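Local coordinates for protein sulfate transporter 4.1, chloroplastic (Arabidopsis thaliana, PDB 7LHV) that cotransports sulfate with protons across the membrane as an SLC26/SulP-family symporter and may help regulate sulfate assimilation, at residues H581-S584 with S585-E588. Sequence-based numbering, arbitrary orientation.
Sequences HIDS and SAVE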
ATOM      1  N   HIS A 581     -19.217   3.255  -9.102  1.00 55.60           N
ATOM      2  CA  HIS A 581     -18.587   4.291  -9.905  1.00 55.60           C
ATOM      3  C   HIS A 581     -17.517   3.655 -10.779  1.00 55.60           C
ATOM      4  O   HIS A 581     -17.031   2.559 -10.496  1.00 55.60           O
ATOM      5  CB  HIS A 581     -17.981   5.386  -9.026  1.00 55.60           C
ATOM      6  CG  HIS A 581     -17.150   4.860  -7.898  1.00 55.60           C
ATOM      7  ND1 HIS A 581     -15.865   4.393  -8.077  1.00 55.60           N
ATOM      8  CD2 HIS A 581     -17.416   4.727  -6.579  1.00 55.60           C
ATOM      9  CE1 HIS A 581     -15.378   3.994  -6.917  1.00 55.60           C
ATOM     10  NE2 HIS A 581     -16.299   4.185  -5.990  1.00 55.60           N
ATOM     11  N   ILE A 582     -17.155   4.363 -11.849  1.00 57.02           N
ATOM     12  CA  ILE A 582     -16.086   3.942 -12.744  1.00 57.02           C
ATOM     13  C   ILE A 582     -15.204   5.141 -13.061  1.00 57.02           C
ATOM     14  O   ILE A 582     -15.672   6.280 -13.134  1.00 57.02           O
ATOM     15  CB  ILE A 582     -16.623   3.307 -14.046  1.00 57.02           C
ATOM     16  CG1 ILE A 582     -17.571   4.259 -14.769  1.00 57.02           C
ATOM     17  CG2 ILE A 582     -17.305   1.989 -13.764  1.00 57.02           C
ATOM     18  CD1 ILE A 582     -18.083   3.708 -16.075  1.00 57.02           C
ATOM     19  N   ASP A 583     -13.914   4.876 -13.240  1.00 57.46           N
ATOM     20  CA  ASP A 583     -12.941   5.902 -13.564  1.00 57.46           C
ATOM     21  C   ASP A 583     -12.574   5.828 -15.047  1.00 57.46           C
ATOM     22  O   ASP A 583     -13.202   5.118 -15.833  1.00 57.46           O
ATOM     23  CB  ASP A 583     -11.713   5.762 -12.662  1.00 57.46           C
ATOM     24  CG  ASP A 583     -11.029   4.427 -12.815  1.00 57.46           C
ATOM     25  OD1 ASP A 583     -11.640   3.513 -13.402  1.00 57.46           O
ATOM     26  OD2 ASP A 583      -9.881   4.287 -12.346  1.00 57.46           O
ATOM     27  N   SER A 584     -11.546   6.585 -15.435  1.00 58.99           N
ATOM     28  CA  SER A 584     -11.121   6.617 -16.832  1.00 58.99           C
ATOM     29  C   SER A 584     -10.594   5.264 -17.290  1.00 58.99           C
ATOM     30  O   SER A 584     -10.842   4.843 -18.428  1.00 58.99           O
ATOM     31  CB  SER A 584     -10.056   7.689 -17.023  1.00 58.99           C
ATOM     32  OG  SER A 584      -8.828   7.267 -16.459  1.00 58.99           O
ATOM     33  N   SER A 585      -9.838   4.578 -16.430  1.00 60.04           N
ATOM     34  CA  SER A 585      -9.325   3.261 -16.794  1.00 60.04           C
ATOM     35  C   SER A 585     -10.462   2.302 -17.110  1.00 60.04           C
ATOM     36  O   SER A 585     -10.352   1.469 -18.017  1.00 60.04           O
ATOM     37  CB  SER A 585      -8.450   2.706 -15.672  1.00 60.04           C
ATOM     38  OG  SER A 585      -7.368   3.575 -15.391  1.00 60.04           O
ATOM     39  N   ALA A 586     -11.573   2.419 -16.382  1.00 59.00           N
ATOM     40  CA  ALA A 586     -12.707   1.532 -16.608  1.00 59.00           C
ATOM     41  C   ALA A 586     -13.284   1.716 -18.005  1.00 59.00           C
ATOM     42  O   ALA A 586     -13.520   0.736 -18.720  1.00 59.00           O
ATOM     43  CB  ALA A 586     -13.778   1.774 -15.548  1.00 59.00           C
ATOM     44  N   VAL A 587     -13.520   2.962 -18.418  1.00 61.85           N
ATOM     45  CA  VAL A 587     -14.114   3.189 -19.732  1.00 61.85           C
ATOM     46  C   VAL A 587     -13.121   2.861 -20.840  1.00 61.85           C
ATOM     47  O   VAL A 587     -13.505   2.356 -21.901  1.00 61.85           O
ATOM     48  CB  VAL A 587     -14.660   4.623 -19.852  1.00 61.85           C
ATOM     49  CG1 VAL A 587     -15.936   4.763 -19.046  1.00 61.85           C
ATOM     50  CG2 VAL A 587     -13.637   5.631 -19.393  1.00 61.85           C
ATOM     51  N   GLU A 588     -11.830   3.134 -20.622  1.00 65.82           N
ATOM     52  CA  GLU A 588     -10.832   2.746 -21.616  1.00 65.82           C
ATOM     53  C   GLU A 588     -10.810   1.233 -21.812  1.00 65.82           C
ATOM     54  O   GLU A 588     -10.805   0.739 -22.949  1.00 65.82           O
ATOM     55  CB  GLU A 588      -9.453   3.259 -21.211  1.00 65.82           C
ATOM     56  CG  GLU A 588      -9.091   4.596 -21.832  1.00 65.82           C
ATOM     57  CD  GLU A 588      -8.901   4.504 -23.338  1.00 65.82           C
ATOM     58  OE1 GLU A 588      -8.020   3.738 -23.783  1.00 65.82           O
ATOM     59  OE2 GLU A 588      -9.636   5.193 -24.076  1.00 65.82           O
TER
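D583 caps the helix that starts at S584: its OD1 accepts the backbone N-H of A586 at 3.2 Å, the nitrogen lying 46° out of the carboxylate plane. With CG set between the backbone N and the carbonyl carbon (chi1 60°), the carboxylate turns back over the first helical turn. The D583 carbonyl O adds weak bonds from A586 N and V587 N, and S584 O takes a straighter one from E588 N at 3.0 Å. Apolar contacts join the loop to the same helical turn: I582 CB meets A586 CB at 3.6 Å, and I582 CD1 reaches V587 CG1 at 3.8 Å, the two side chains crossing at about a right angle. I582 also packs on V613, T616 and I617 of helix 611-620. Across the dimer, S584 OG hydrogen-bonds OD2 of D461 of the second subunit, and R460 of that subunit makes a long, weak ion pair with D583 OD2. Without the carboxylate, as with an alanine here, the A586 N-H is likely to keep just the weak, bent bond to the residue's own carbonyl O, and R460 would lose its weak ionic mate. This is an Asp N-cap at the end of the loop that leads from strand 569-575 into helix 584-599 of the STAS domain, here placed against the partner subunit.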